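Local coordinates for protein putative glycoside hydrolase (Parabacteroides distasonis ATCC 8503, PDB 3GYC) that is a putative glycoside hydrolase of the cellulase-like family that probably uses a TIM-barrel-like domain to cleave glycosidic bonds in carbohydrates, at residues 229-234 / 295-300. Numbering follows the deposited sequence.
Sequences DLYEHH and RKNRRP
One face of the Tyr231 ring carries the aliphatic start of Arg299, and the amide of Asn297 meets the same ring at its edge. Arg299 CB stands 3.9 Å from the ring centroid, a CH-pi contact shifted toward the hydroxyl end, and CG follows on to lie 3.6 Å from Tyr231 OH. With CG beside the backbone N and the chain bent at chi2, about CB-CG, the arginine lays its methylenes on the ring but turns its guanidinium elsewhere: NE bonds to Leu228 O and NH1 to Arg298 O. A long, flexible residue suits this double task. At the rim, Asn297 ND2 donates to Tyr231 OH at 3.0 Å; the bond is bent (139°), and the amide plane stands nearly perpendicular to the ring. Tyrosine thus pairs an apolar face for the methylenes with a hydroxyl that an amide N-H can reach. A phenylalanine in place of Tyr231 would probably keep the face contact but leave the Asn297 amide without its hydroxyl partner.

Tyr231 N gives Pro300 O a nearly straight hydrogen bond of 3.0 Å, while Pro300 CD rests 3.4 Å from Asp229 O and its CG touches Leu230 CB. Proline fits here, offering a compact apolar ring and needing no partner for a backbone N-H. Helix 384-390 packs against both Leu230 and Pro300, and its Lys388 joins Arg200 in salt bridges to Asp229.

Helix 276-297 is closed by a Schellman motif whose C-prime residue is Arg298, with positive phi, and the chain then runs into strand 301-303. The Tyr231-Pro300 bond thus begins the parallel pairing of strands 231-232 and 301-303, continued by Tyr231 and His233 with Val302, at a helix-to-strand connection of a TIM-barrel-like beta/alpha fold.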
loop_
_atom_site.group_PDB
_atom_site.type_symbol
_atom_site.label_atom_id
_atom_site.label_comp_id
_atom_site.label_asym_id
_atom_site.label_seq_id
_atom_site.Cartn_x
_atom_site.Cartn_y
_atom_site.Cartn_z
ATOM N N ASP A 229 0.103 6.141 14.217
ATOM C CA ASP A 229 -1.293 5.875 14.647
ATOM C C ASP A 229 -1.765 4.465 14.251
ATOM O O ASP A 229 -2.764 3.959 14.773
ATOM C CB ASP A 229 -2.237 6.923 14.043
ATOM C CG ASP A 229 -2.041 8.332 14.633
ATOM O OD1 ASP A 229 -1.665 8.426 15.844
ATOM O OD2 ASP A 229 -2.292 9.372 13.915
ATOM N N LEU A 230 -1.088 3.889 13.258
ATOM C CA LEU A 230 -1.350 2.555 12.741
ATOM C C LEU A 230 -0.105 2.033 12.029
ATOM O O LEU A 230 0.822 2.792 11.752
ATOM C CB LEU A 230 -2.518 2.547 11.758
ATOM C CG LEU A 230 -2.446 3.416 10.518
ATOM C CD1 LEU A 230 -2.964 2.714 9.245
ATOM C CD2 LEU A 230 -3.169 4.762 10.730
ATOM N N TYR A 231 -0.073 0.748 11.718
ATOM C CA TYR A 231 1.032 0.215 10.973
ATOM C C TYR A 231 0.446 -0.318 9.659
ATOM O O TYR A 231 -0.589 -1.019 9.664
ATOM C CB TYR A 231 1.799 -0.933 11.689
ATOM C CG TYR A 231 2.218 -0.729 13.118
ATOM C CD1 TYR A 231 2.500 0.534 13.634
ATOM C CD2 TYR A 231 2.405 -1.834 13.959
ATOM C CE1 TYR A 231 2.887 0.687 14.962
ATOM C CE2 TYR A 231 2.822 -1.686 15.267
ATOM C CZ TYR A 231 3.076 -0.432 15.754
ATOM O OH TYR A 231 3.459 -0.308 17.046
ATOM N N GLU A 232 1.077 0.049 8.544
ATOM C CA GLU A 232 0.703 -0.460 7.223
ATOM C C GLU A 232 1.920 -1.285 6.836
ATOM O O GLU A 232 2.925 -0.722 6.476
ATOM C CB GLU A 232 0.385 0.680 6.242
ATOM C CG GLU A 232 -0.583 0.283 5.076
ATOM C CD GLU A 232 0.076 -0.238 3.801
ATOM O OE1 GLU A 232 0.860 0.518 3.186
ATOM O OE2 GLU A 232 -0.239 -1.366 3.353
ATOM N N HIS A 233 1.846 -2.614 6.964
ATOM C CA HIS A 233 3.002 -3.449 6.762
ATOM C C HIS A 233 2.794 -4.366 5.575
ATOM O O HIS A 233 1.747 -4.988 5.431
ATOM C CB HIS A 233 3.358 -4.243 8.015
ATOM C CG HIS A 233 4.823 -4.523 8.101
ATOM N ND1 HIS A 233 5.698 -3.651 8.708
ATOM C CD2 HIS A 233 5.578 -5.496 7.542
ATOM C CE1 HIS A 233 6.930 -4.108 8.567
ATOM N NE2 HIS A 233 6.885 -5.222 7.855
ATOM N N HIS A 234 3.795 -4.416 4.700
ATOM C CA HIS A 234 3.701 -5.209 3.484
ATOM C C HIS A 234 4.311 -6.581 3.747
ATOM O O HIS A 234 5.415 -6.668 4.262
ATOM C CB HIS A 234 4.377 -4.483 2.318
ATOM C CG HIS A 234 3.832 -3.103 2.076
ATOM N ND1 HIS A 234 4.439 -2.200 1.225
ATOM C CD2 HIS A 234 2.748 -2.465 2.595
ATOM C CE1 HIS A 234 3.715 -1.091 1.179
ATOM N NE2 HIS A 234 2.705 -1.208 2.028
ATOM N N ARG A 295 -0.520 -6.163 18.799
ATOM C CA ARG A 295 -1.364 -6.287 19.985
ATOM C C ARG A 295 -0.640 -5.750 21.228
ATOM O O ARG A 295 -1.253 -5.078 22.055
ATOM C CB ARG A 295 -1.855 -7.721 20.174
ATOM C CG ARG A 295 -2.765 -7.895 21.412
ATOM C CD ARG A 295 -3.230 -9.326 21.634
ATOM N NE ARG A 295 -4.152 -9.745 20.579
ATOM C CZ ARG A 295 -3.840 -10.543 19.563
ATOM N NH1 ARG A 295 -2.636 -11.088 19.463
ATOM N NH2 ARG A 295 -4.757 -10.823 18.656
ATOM N N LYS A 296 0.659 -6.033 21.336
ATOM C CA LYS A 296 1.477 -5.532 22.431
ATOM C C LYS A 296 1.540 -4.012 22.407
ATOM O O LYS A 296 1.390 -3.367 23.433
ATOM C CB LYS A 296 2.898 -6.104 22.328
ATOM C CG LYS A 296 3.810 -5.796 23.509
ATOM N N ASN A 297 1.773 -3.446 21.225
ATOM C CA ASN A 297 1.896 -1.999 21.054
ATOM C C ASN A 297 0.563 -1.303 20.968
ATOM O O ASN A 297 0.515 -0.080 20.966
ATOM C CB ASN A 297 2.760 -1.674 19.815
ATOM C CG ASN A 297 4.226 -2.064 20.007
ATOM O OD1 ASN A 297 4.650 -2.304 21.118
ATOM N ND2 ASN A 297 5.001 -2.089 18.932
ATOM N N ARG A 298 -0.509 -2.095 20.917
ATOM C CA ARG A 298 -1.873 -1.597 20.843
ATOM C C ARG A 298 -2.075 -0.652 19.640
ATOM O O ARG A 298 -2.545 0.470 19.768
ATOM C CB ARG A 298 -2.259 -0.955 22.177
ATOM C CG ARG A 298 -2.066 -1.913 23.351
ATOM C CD ARG A 298 -2.403 -1.279 24.671
ATOM N NE ARG A 298 -3.807 -0.894 24.780
ATOM C CZ ARG A 298 -4.789 -1.722 25.136
ATOM N NH1 ARG A 298 -4.529 -3.003 25.364
ATOM N NH2 ARG A 298 -6.034 -1.271 25.226
ATOM N N ARG A 299 -1.738 -1.146 18.449
ATOM C CA ARG A 299 -1.892 -0.382 17.220
ATOM C C ARG A 299 -2.636 -1.185 16.177
ATOM O O ARG A 299 -2.420 -2.399 16.069
ATOM C CB ARG A 299 -0.514 0.018 16.686
ATOM C CG ARG A 299 0.175 1.070 17.510
ATOM C CD ARG A 299 -0.581 2.384 17.440
ATOM N NE ARG A 299 0.099 3.463 18.148
ATOM C CZ ARG A 299 0.028 3.669 19.455
ATOM N NH1 ARG A 299 -0.656 2.848 20.247
ATOM N NH2 ARG A 299 0.658 4.702 19.978
ATOM N N PRO A 300 -3.496 -0.519 15.390
ATOM C CA PRO A 300 -4.217 -1.239 14.351
ATOM C C PRO A 300 -3.313 -1.510 13.168
ATOM O O PRO A 300 -2.342 -0.798 12.958
ATOM C CB PRO A 300 -5.358 -0.311 13.966
ATOM C CG PRO A 300 -5.028 1.011 14.501
ATOM C CD PRO A 300 -4.006 0.849 15.588
#